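Pyruvate carboxylase n-terminal domain (Aquifex aeolicus, PDB 1ULZ) is the biotin carboxylase subunit of a pyruvate carboxylase, a multidomain protein whose central part belongs to the ATP-grasp family. Local coordinates at residues His207-Val212 / Ala270-Phe275; Asn219-Gly224 / Ile322-Val327. The protein carries 1 engineered substitution. One frame throughout, in Å; residues are numbered along the deposited sequence.

Contact 1: residues His207-Val212 / Ala270-Phe275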
ATOM      1  N   HIS A 207     -23.999  10.878  -3.192  1.00 28.19           N
ATOM      2  CA  HIS A 207     -23.166  11.426  -4.248  1.00 27.82           C
ATOM      3  C   HIS A 207     -22.438  10.218  -4.828  1.00 27.97           C
ATOM      4  O   HIS A 207     -21.574   9.637  -4.167  1.00 27.62           O
ATOM      5  CB  HIS A 207     -22.162  12.424  -3.665  1.00 28.93           C
ATOM      6  CG  HIS A 207     -21.072  12.815  -4.614  1.00 31.04           C
ATOM      7  ND1 HIS A 207     -21.003  14.061  -5.196  1.00 33.53           N
ATOM      8  CD2 HIS A 207     -20.007  12.122  -5.083  1.00 32.41           C
ATOM      9  CE1 HIS A 207     -19.944  14.120  -5.985  1.00 33.66           C
ATOM     10  NE2 HIS A 207     -19.322  12.955  -5.935  1.00 32.75           N
ATOM     11  N   ILE A 208     -22.811   9.820  -6.040  1.00 26.97           N
ATOM     12  CA  ILE A 208     -22.185   8.679  -6.705  1.00 25.15           C
ATOM     13  C   ILE A 208     -21.497   9.217  -7.959  1.00 27.05           C
ATOM     14  O   ILE A 208     -22.116   9.929  -8.751  1.00 27.07           O
ATOM     15  CB  ILE A 208     -23.232   7.625  -7.136  1.00 24.21           C
ATOM     16  CG1 ILE A 208     -24.022   7.115  -5.924  1.00 22.05           C
ATOM     17  CG2 ILE A 208     -22.536   6.480  -7.861  1.00 23.96           C
ATOM     18  CD1 ILE A 208     -23.233   6.251  -4.968  1.00 19.36           C
ATOM     19  N   GLU A 209     -20.224   8.878  -8.149  1.00 25.30           N
ATOM     20  CA  GLU A 209     -19.503   9.380  -9.306  1.00 24.57           C
ATOM     21  C   GLU A 209     -18.714   8.312 -10.045  1.00 25.30           C
ATOM     22  O   GLU A 209     -18.110   7.423  -9.435  1.00 25.17           O
ATOM     23  CB  GLU A 209     -18.574  10.524  -8.886  1.00 25.84           C
ATOM     24  CG  GLU A 209     -17.383  10.108  -8.038  1.00 27.05           C
ATOM     25  CD  GLU A 209     -16.560  11.295  -7.552  1.00 28.18           C
ATOM     26  OE1 GLU A 209     -15.356  11.103  -7.270  1.00 28.86           O
ATOM     27  OE2 GLU A 209     -17.112  12.414  -7.444  1.00 26.31           O
ATOM     28  N   TYR A 210     -18.723   8.410 -11.372  1.00 23.65           N
ATOM     29  CA  TYR A 210     -18.014   7.462 -12.213  1.00 23.56           C
ATOM     30  C   TYR A 210     -16.664   7.968 -12.706  1.00 22.85           C
ATOM     31  O   TYR A 210     -16.523   9.131 -13.111  1.00 24.36           O
ATOM     32  CB  TYR A 210     -18.873   7.070 -13.422  1.00 23.32           C
ATOM     33  CG  TYR A 210     -19.744   5.855 -13.198  1.00 23.39           C
ATOM     34  CD1 TYR A 210     -20.965   5.953 -12.530  1.00 21.81           C
ATOM     35  CD2 TYR A 210     -19.328   4.601 -13.627  1.00 22.02           C
ATOM     36  CE1 TYR A 210     -21.743   4.830 -12.298  1.00 22.02           C
ATOM     37  CE2 TYR A 210     -20.094   3.473 -13.400  1.00 23.51           C
ATOM     38  CZ  TYR A 210     -21.300   3.588 -12.735  1.00 23.10           C
ATOM     39  OH  TYR A 210     -22.050   2.455 -12.508  1.00 23.09           O
ATOM     40  N   GLN A 211     -15.676   7.080 -12.675  1.00 22.28           N
ATOM     41  CA  GLN A 211     -14.337   7.402 -13.147  1.00 21.04           C
ATOM     42  C   GLN A 211     -14.262   7.058 -14.635  1.00 21.17           C
ATOM     43  O   GLN A 211     -14.581   5.940 -15.040  1.00 20.54           O
ATOM     44  CB  GLN A 211     -13.287   6.590 -12.385  1.00 19.79           C
ATOM     45  CG  GLN A 211     -11.859   6.819 -12.861  1.00 18.93           C
ATOM     46  CD  GLN A 211     -11.413   8.261 -12.717  1.00 20.49           C
ATOM     47  OE1 GLN A 211     -11.374   8.801 -11.613  1.00 20.76           O
ATOM     48  NE2 GLN A 211     -11.076   8.896 -13.837  1.00 18.75           N
ATOM     49  N   VAL A 212     -13.842   8.022 -15.444  1.00 20.49           N
ATOM     50  CA  VAL A 212     -13.721   7.806 -16.881  1.00 20.78           C
ATOM     51  C   VAL A 212     -12.250   7.852 -17.293  1.00 20.49           C
ATOM     52  O   VAL A 212     -11.456   8.560 -16.680  1.00 19.65           O
ATOM     53  CB  VAL A 212     -14.493   8.889 -17.662  1.00 22.03           C
ATOM     54  CG1 VAL A 212     -14.384   8.641 -19.155  1.00 22.06           C
ATOM     55  CG2 VAL A 212     -15.946   8.899 -17.222  1.00 21.64           C
ATOM     56  N   ALA A 270      -8.256  11.321 -18.326  1.00 21.48           N
ATOM     57  CA  ALA A 270      -9.085  11.136 -17.133  1.00 21.12           C
ATOM     58  C   ALA A 270     -10.222  12.133 -16.922  1.00 21.53           C
ATOM     59  O   ALA A 270     -10.089  13.326 -17.201  1.00 21.37           O
ATOM     60  CB  ALA A 270      -8.197  11.102 -15.886  1.00 21.69           C
ATOM     61  N   GLY A 271     -11.338  11.625 -16.406  1.00 20.50           N
ATOM     62  CA  GLY A 271     -12.494  12.459 -16.137  1.00 18.90           C
ATOM     63  C   GLY A 271     -13.444  11.796 -15.156  1.00 20.24           C
ATOM     64  O   GLY A 271     -13.410  10.579 -14.967  1.00 18.65           O
ATOM     65  N   THR A 272     -14.296  12.600 -14.525  1.00 21.68           N
ATOM     66  CA  THR A 272     -15.265  12.087 -13.563  1.00 23.05           C
ATOM     67  C   THR A 272     -16.650  12.667 -13.804  1.00 23.22           C
ATOM     68  O   THR A 272     -16.811  13.883 -13.904  1.00 25.23           O
ATOM     69  CB  THR A 272     -14.849  12.426 -12.118  1.00 23.68           C
ATOM     70  OG1 THR A 272     -13.597  11.800 -11.821  1.00 25.12           O
ATOM     71  CG2 THR A 272     -15.895  11.933 -11.128  1.00 23.32           C
ATOM     72  N   MET A 273     -17.649  11.797 -13.921  1.00 24.30           N
ATOM     73  CA  MET A 273     -19.024  12.249 -14.109  1.00 24.80           C
ATOM     74  C   MET A 273     -19.722  12.085 -12.761  1.00 24.80           C
ATOM     75  O   MET A 273     -19.861  10.968 -12.252  1.00 22.81           O
ATOM     76  CB  MET A 273     -19.750  11.424 -15.180  1.00 26.17           C
ATOM     77  CG  MET A 273     -19.204  11.591 -16.603  1.00 29.48           C
ATOM     78  SD  MET A 273     -20.513  11.467 -17.891  1.00 32.35           S
ATOM     79  CE  MET A 273     -21.147   9.892 -17.597  1.00 34.83           C
ATOM     80  N   GLU A 274     -20.138  13.202 -12.180  1.00 23.65           N
ATOM     81  CA  GLU A 274     -20.804  13.186 -10.885  1.00 25.61           C
ATOM     82  C   GLU A 274     -22.325  13.083 -11.001  1.00 24.62           C
ATOM     83  O   GLU A 274     -22.942  13.771 -11.814  1.00 22.72           O
ATOM     84  CB  GLU A 274     -20.398  14.434 -10.082  1.00 27.58           C
ATOM     85  CG  GLU A 274     -18.885  14.476  -9.797  1.00 32.37           C
ATOM     86  CD  GLU A 274     -18.457  15.573  -8.824  1.00 36.23           C
ATOM     87  OE1 GLU A 274     -17.301  15.503  -8.339  1.00 36.23           O
ATOM     88  OE2 GLU A 274     -19.253  16.498  -8.547  1.00 36.42           O
ATOM     89  N   PHE A 275     -22.909  12.195 -10.197  1.00 23.92           N
ATOM     90  CA  PHE A 275     -24.355  11.966 -10.161  1.00 24.92           C
ATOM     91  C   PHE A 275     -24.850  12.055  -8.718  1.00 26.52           C
ATOM     92  O   PHE A 275     -24.063  12.128  -7.775  1.00 25.65           O
ATOM     93  CB  PHE A 275     -24.732  10.550 -10.630  1.00 24.41           C
ATOM     94  CG  PHE A 275     -24.338  10.217 -12.044  1.00 25.27           C
ATOM     95  CD1 PHE A 275     -23.038   9.862 -12.356  1.00 24.77           C
ATOM     96  CD2 PHE A 275     -25.288  10.214 -13.053  1.00 25.33           C
ATOM     97  CE1 PHE A 275     -22.693   9.505 -13.651  1.00 26.67           C
ATOM     98  CE2 PHE A 275     -24.950   9.859 -14.348  1.00 26.33           C
ATOM     99  CZ  PHE A 275     -23.651   9.504 -14.648  1.00 25.40           C
TER
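Ile208 and Phe275 open an antiparallel pairing in which segments 207-212 and 270-275 run at 161° to each other, their axes 4.6 Å apart at closest approach. The hydrogen-bonded pairs Ile208-Phe275, Tyr210-Met273 and Val212-Gly271 each exchange two backbone N-H to O bonds, and they alternate with the non-hydrogen-bonded pairs Glu209-Glu274 and Gln211-Thr272. The pleat puts the side chains of the two kinds of pair on opposite faces. On that of Ile208, Tyr210, Val212, Met273 and Phe275, Tyr210 CD1 meets Phe275 CE1 at 4.1 Å, the Tyr210 hydroxyl is hydrogen-bonded to Arg251 O, and helix 248-264 covers Tyr210, Val212 and Met273. The face of Glu209, Gln211, Thr272 and Glu274 is polar. The two carboxylates run alongside each other, their planes 22° apart. A chi1 of 167° swings the His207 ring over to them: NE2 gives Glu209 OE2 an almost straight 2.7 Å bond, in the ring plane but above the carboxylate plane, and CE1 approaches Glu274 CD to 3.5 Å. Gln211 bends at its second torsion, and its NE2 and Gly271 N grip Val212 O from opposite faces of that carbonyl. Glu209 OE2 and Glu274 OE1, both acceptors, come within 3.2 Å without a hydrogen bond; separate donors, His207 NE2 for the first and Asn289 ND2 for the second, with Arg226 salt-bridged to Glu209 OE1, would probably ease the contact.

Contact 2: residues Asn219-Gly224 / Ile322-Val327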
ATOM      1  N   ASN A 219     -10.805   4.493 -27.586  1.00 26.53           N
ATOM      2  CA  ASN A 219     -11.111   3.549 -26.519  1.00 27.02           C
ATOM      3  C   ASN A 219     -11.355   4.330 -25.236  1.00 26.73           C
ATOM      4  O   ASN A 219     -10.460   5.002 -24.719  1.00 27.47           O
ATOM      5  CB  ASN A 219      -9.980   2.528 -26.324  1.00 27.46           C
ATOM      6  CG  ASN A 219     -10.308   1.476 -25.249  1.00 30.84           C
ATOM      7  OD1 ASN A 219     -11.417   0.925 -25.210  1.00 31.85           O
ATOM      8  ND2 ASN A 219      -9.338   1.191 -24.380  1.00 28.75           N
ATOM      9  N   VAL A 220     -12.588   4.265 -24.748  1.00 25.78           N
ATOM     10  CA  VAL A 220     -12.963   4.951 -23.520  1.00 24.66           C
ATOM     11  C   VAL A 220     -13.596   3.930 -22.586  1.00 24.86           C
ATOM     12  O   VAL A 220     -14.558   3.257 -22.946  1.00 25.22           O
ATOM     13  CB  VAL A 220     -13.977   6.096 -23.783  1.00 24.75           C
ATOM     14  CG1 VAL A 220     -14.332   6.788 -22.468  1.00 23.13           C
ATOM     15  CG2 VAL A 220     -13.394   7.101 -24.762  1.00 22.10           C
ATOM     16  N   ILE A 221     -13.035   3.802 -21.390  1.00 24.16           N
ATOM     17  CA  ILE A 221     -13.562   2.858 -20.421  1.00 23.64           C
ATOM     18  C   ILE A 221     -13.886   3.574 -19.115  1.00 24.25           C
ATOM     19  O   ILE A 221     -13.495   4.722 -18.915  1.00 23.90           O
ATOM     20  CB  ILE A 221     -12.544   1.739 -20.134  1.00 23.25           C
ATOM     21  CG1 ILE A 221     -11.304   2.323 -19.455  1.00 23.38           C
ATOM     22  CG2 ILE A 221     -12.139   1.055 -21.440  1.00 22.42           C
ATOM     23  CD1 ILE A 221     -10.246   1.289 -19.124  1.00 20.85           C
ATOM     24  N   HIS A 222     -14.620   2.904 -18.236  1.00 23.10           N
ATOM     25  CA  HIS A 222     -14.939   3.494 -16.945  1.00 23.31           C
ATOM     26  C   HIS A 222     -14.298   2.593 -15.889  1.00 23.60           C
ATOM     27  O   HIS A 222     -14.128   1.387 -16.113  1.00 24.11           O
ATOM     28  CB  HIS A 222     -16.461   3.580 -16.745  1.00 22.53           C
ATOM     29  CG  HIS A 222     -17.121   2.259 -16.501  1.00 22.46           C
ATOM     30  ND1 HIS A 222     -17.178   1.674 -15.254  1.00 22.61           N
ATOM     31  CD2 HIS A 222     -17.730   1.397 -17.350  1.00 21.46           C
ATOM     32  CE1 HIS A 222     -17.793   0.508 -15.346  1.00 23.28           C
ATOM     33  NE2 HIS A 222     -18.138   0.315 -16.607  1.00 21.88           N
ATOM     34  N   LEU A 223     -13.908   3.175 -14.760  1.00 21.93           N
ATOM     35  CA  LEU A 223     -13.303   2.386 -13.695  1.00 21.15           C
ATOM     36  C   LEU A 223     -14.250   2.346 -12.502  1.00 21.13           C
ATOM     37  O   LEU A 223     -13.847   2.574 -11.360  1.00 22.27           O
ATOM     38  CB  LEU A 223     -11.949   2.971 -13.271  1.00 20.01           C
ATOM     39  CG  LEU A 223     -10.843   3.108 -14.329  1.00 23.07           C
ATOM     40  CD1 LEU A 223      -9.495   3.183 -13.624  1.00 22.41           C
ATOM     41  CD2 LEU A 223     -10.854   1.934 -15.287  1.00 21.11           C
ATOM     42  N   GLY A 224     -15.518   2.069 -12.777  1.00 19.83           N
ATOM     43  CA  GLY A 224     -16.495   1.986 -11.709  1.00 21.73           C
ATOM     44  C   GLY A 224     -16.842   3.313 -11.065  1.00 22.25           C
ATOM     45  O   GLY A 224     -16.407   4.376 -11.517  1.00 22.76           O
ATOM     46  N   ILE A 322      -6.550  -1.413 -22.236  1.00 26.75           N
ATOM     47  CA  ILE A 322      -7.473  -2.050 -21.300  1.00 26.68           C
ATOM     48  C   ILE A 322      -8.879  -2.026 -21.887  1.00 26.77           C
ATOM     49  O   ILE A 322      -9.390  -0.960 -22.220  1.00 26.83           O
ATOM     50  CB  ILE A 322      -7.531  -1.303 -19.950  1.00 26.87           C
ATOM     51  CG1 ILE A 322      -6.139  -1.220 -19.322  1.00 26.86           C
ATOM     52  CG2 ILE A 322      -8.493  -2.016 -19.011  1.00 25.15           C
ATOM     53  CD1 ILE A 322      -6.125  -0.491 -17.976  1.00 27.82           C
ATOM     54  N   LYS A 323      -9.499  -3.194 -22.025  1.00 27.28           N
ATOM     55  CA  LYS A 323     -10.861  -3.261 -22.550  1.00 29.11           C
ATOM     56  C   LYS A 323     -11.802  -3.196 -21.349  1.00 27.75           C
ATOM     57  O   LYS A 323     -11.417  -3.575 -20.249  1.00 26.91           O
ATOM     58  CB  LYS A 323     -11.085  -4.578 -23.302  1.00 32.68           C
ATOM     59  CG  LYS A 323     -10.179  -4.811 -24.506  1.00 36.53           C
ATOM     60  CD  LYS A 323     -10.507  -6.167 -25.155  1.00 41.13           C
ATOM     61  CE  LYS A 323      -9.538  -6.521 -26.285  1.00 43.50           C
ATOM     62  NZ  LYS A 323      -8.134  -6.696 -25.794  1.00 46.38           N
ATOM     63  N   GLN A 324     -13.030  -2.731 -21.553  1.00 27.13           N
ATOM     64  CA  GLN A 324     -13.985  -2.620 -20.450  1.00 26.53           C
ATOM     65  C   GLN A 324     -14.182  -3.937 -19.704  1.00 28.12           C
ATOM     66  O   GLN A 324     -14.359  -3.955 -18.481  1.00 25.99           O
ATOM     67  CB  GLN A 324     -15.339  -2.131 -20.961  1.00 25.47           C
ATOM     68  CG  GLN A 324     -16.313  -1.792 -19.850  1.00 24.20           C
ATOM     69  CD  GLN A 324     -15.790  -0.687 -18.947  1.00 23.51           C
ATOM     70  OE1 GLN A 324     -15.624   0.453 -19.377  1.00 21.42           O
ATOM     71  NE2 GLN A 324     -15.521  -1.024 -17.696  1.00 21.83           N
ATOM     72  N   GLU A 325     -14.148  -5.042 -20.445  1.00 28.31           N
ATOM     73  CA  GLU A 325     -14.333  -6.354 -19.847  1.00 30.49           C
ATOM     74  C   GLU A 325     -13.184  -6.724 -18.921  1.00 29.50           C
ATOM     75  O   GLU A 325     -13.339  -7.590 -18.065  1.00 30.85           O
ATOM     76  CB  GLU A 325     -14.471  -7.410 -20.939  1.00 33.16           C
ATOM     77  CG  GLU A 325     -13.220  -7.559 -21.780  1.00 37.80           C
ATOM     78  CD  GLU A 325     -13.470  -8.331 -23.052  1.00 41.04           C
ATOM     79  OE1 GLU A 325     -13.752  -9.548 -22.967  1.00 44.21           O
ATOM     80  OE2 GLU A 325     -13.393  -7.718 -24.139  1.00 41.58           O
ATOM     81  N   ASP A 326     -12.031  -6.080 -19.089  1.00 29.16           N
ATOM     82  CA  ASP A 326     -10.878  -6.372 -18.233  1.00 29.13           C
ATOM     83  C   ASP A 326     -10.965  -5.634 -16.890  1.00 27.81           C
ATOM     84  O   ASP A 326     -10.206  -5.928 -15.967  1.00 26.20           O
ATOM     85  CB  ASP A 326      -9.554  -5.965 -18.907  1.00 30.55           C
ATOM     86  CG  ASP A 326      -9.354  -6.601 -20.280  1.00 34.45           C
ATOM     87  OD1 ASP A 326      -9.725  -7.783 -20.472  1.00 34.99           O
ATOM     88  OD2 ASP A 326      -8.800  -5.911 -21.168  1.00 33.81           O
ATOM     89  N   VAL A 327     -11.877  -4.672 -16.789  1.00 26.08           N
ATOM     90  CA  VAL A 327     -12.026  -3.892 -15.560  1.00 24.49           C
ATOM     91  C   VAL A 327     -12.773  -4.665 -14.483  1.00 24.68           C
ATOM     92  O   VAL A 327     -13.985  -4.840 -14.569  1.00 24.41           O
ATOM     93  CB  VAL A 327     -12.782  -2.556 -15.819  1.00 23.81           C
ATOM     94  CG1 VAL A 327     -12.772  -1.702 -14.558  1.00 21.73           C
ATOM     95  CG2 VAL A 327     -12.138  -1.798 -16.978  1.00 22.62           C
TER
HETATM   96  O   HOH W   1     -13.417  -1.253 -23.852  1.00 33.63           O
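Gln324 NE2 sits over one face of the His222 ring, 3.1 Å above its plane and near the ring's margin, while the amide runs nearly parallel to the ring (14°) past its CD2-NE2 side. The same amide grips the backbone of His222 at both ends: its OE1 accepts from His222 N at 2.9 Å on a lone pair, and its NE2 donates to His222 O at 3.2 Å. A bend in the glutamine chain (chi2 60°) turns the amide to meet both groups. The ring is positioned in turn by Gly224 N, which donates to ND1, and by Glu252, bonded to NE2. Three residues earlier, Asn219 ND2 gives a nearly straight 3.0 Å bond to Ile322 O, and a water joins Asn219 OD1 to Gln324 N. Between these polar points Ile221 CD1 packs on Ile322 CG2 at 3.7 Å, the two side chains roughly perpendicular, and Val327 adds its methyls near Ile221 and Leu223. The amide thus stands in for a neighbouring strand on the side of His222 that faces away from strand 206-214. What results is a loop with a short 3-10 turn clamped by side chains onto a strand of the antiparallel sheet in the ATP-grasp part of this biotin carboxylase.

From the N terminus the chain meets segment 207-212, then 219-224 on the next strand, then 270-275 and finally 322-327, so the two contacts alternate along the sequence and the loops they close cross. Contact 1 closes a loop of 57 residues that includes helix 248-264; contact 2 closes one of 97 that runs through strands 269-277 and 283-289 to beyond helix 307-315. Their centres are about 14 Å apart, and the sheet itself joins them: strands 206-214 and 220-232 are neighbours, with Gln211 O 2.9 Å from Leu223 N. Contact 1 therefore knits strands within the sheet, whereas contact 2 ties the loop preceding strand 332-339 onto it.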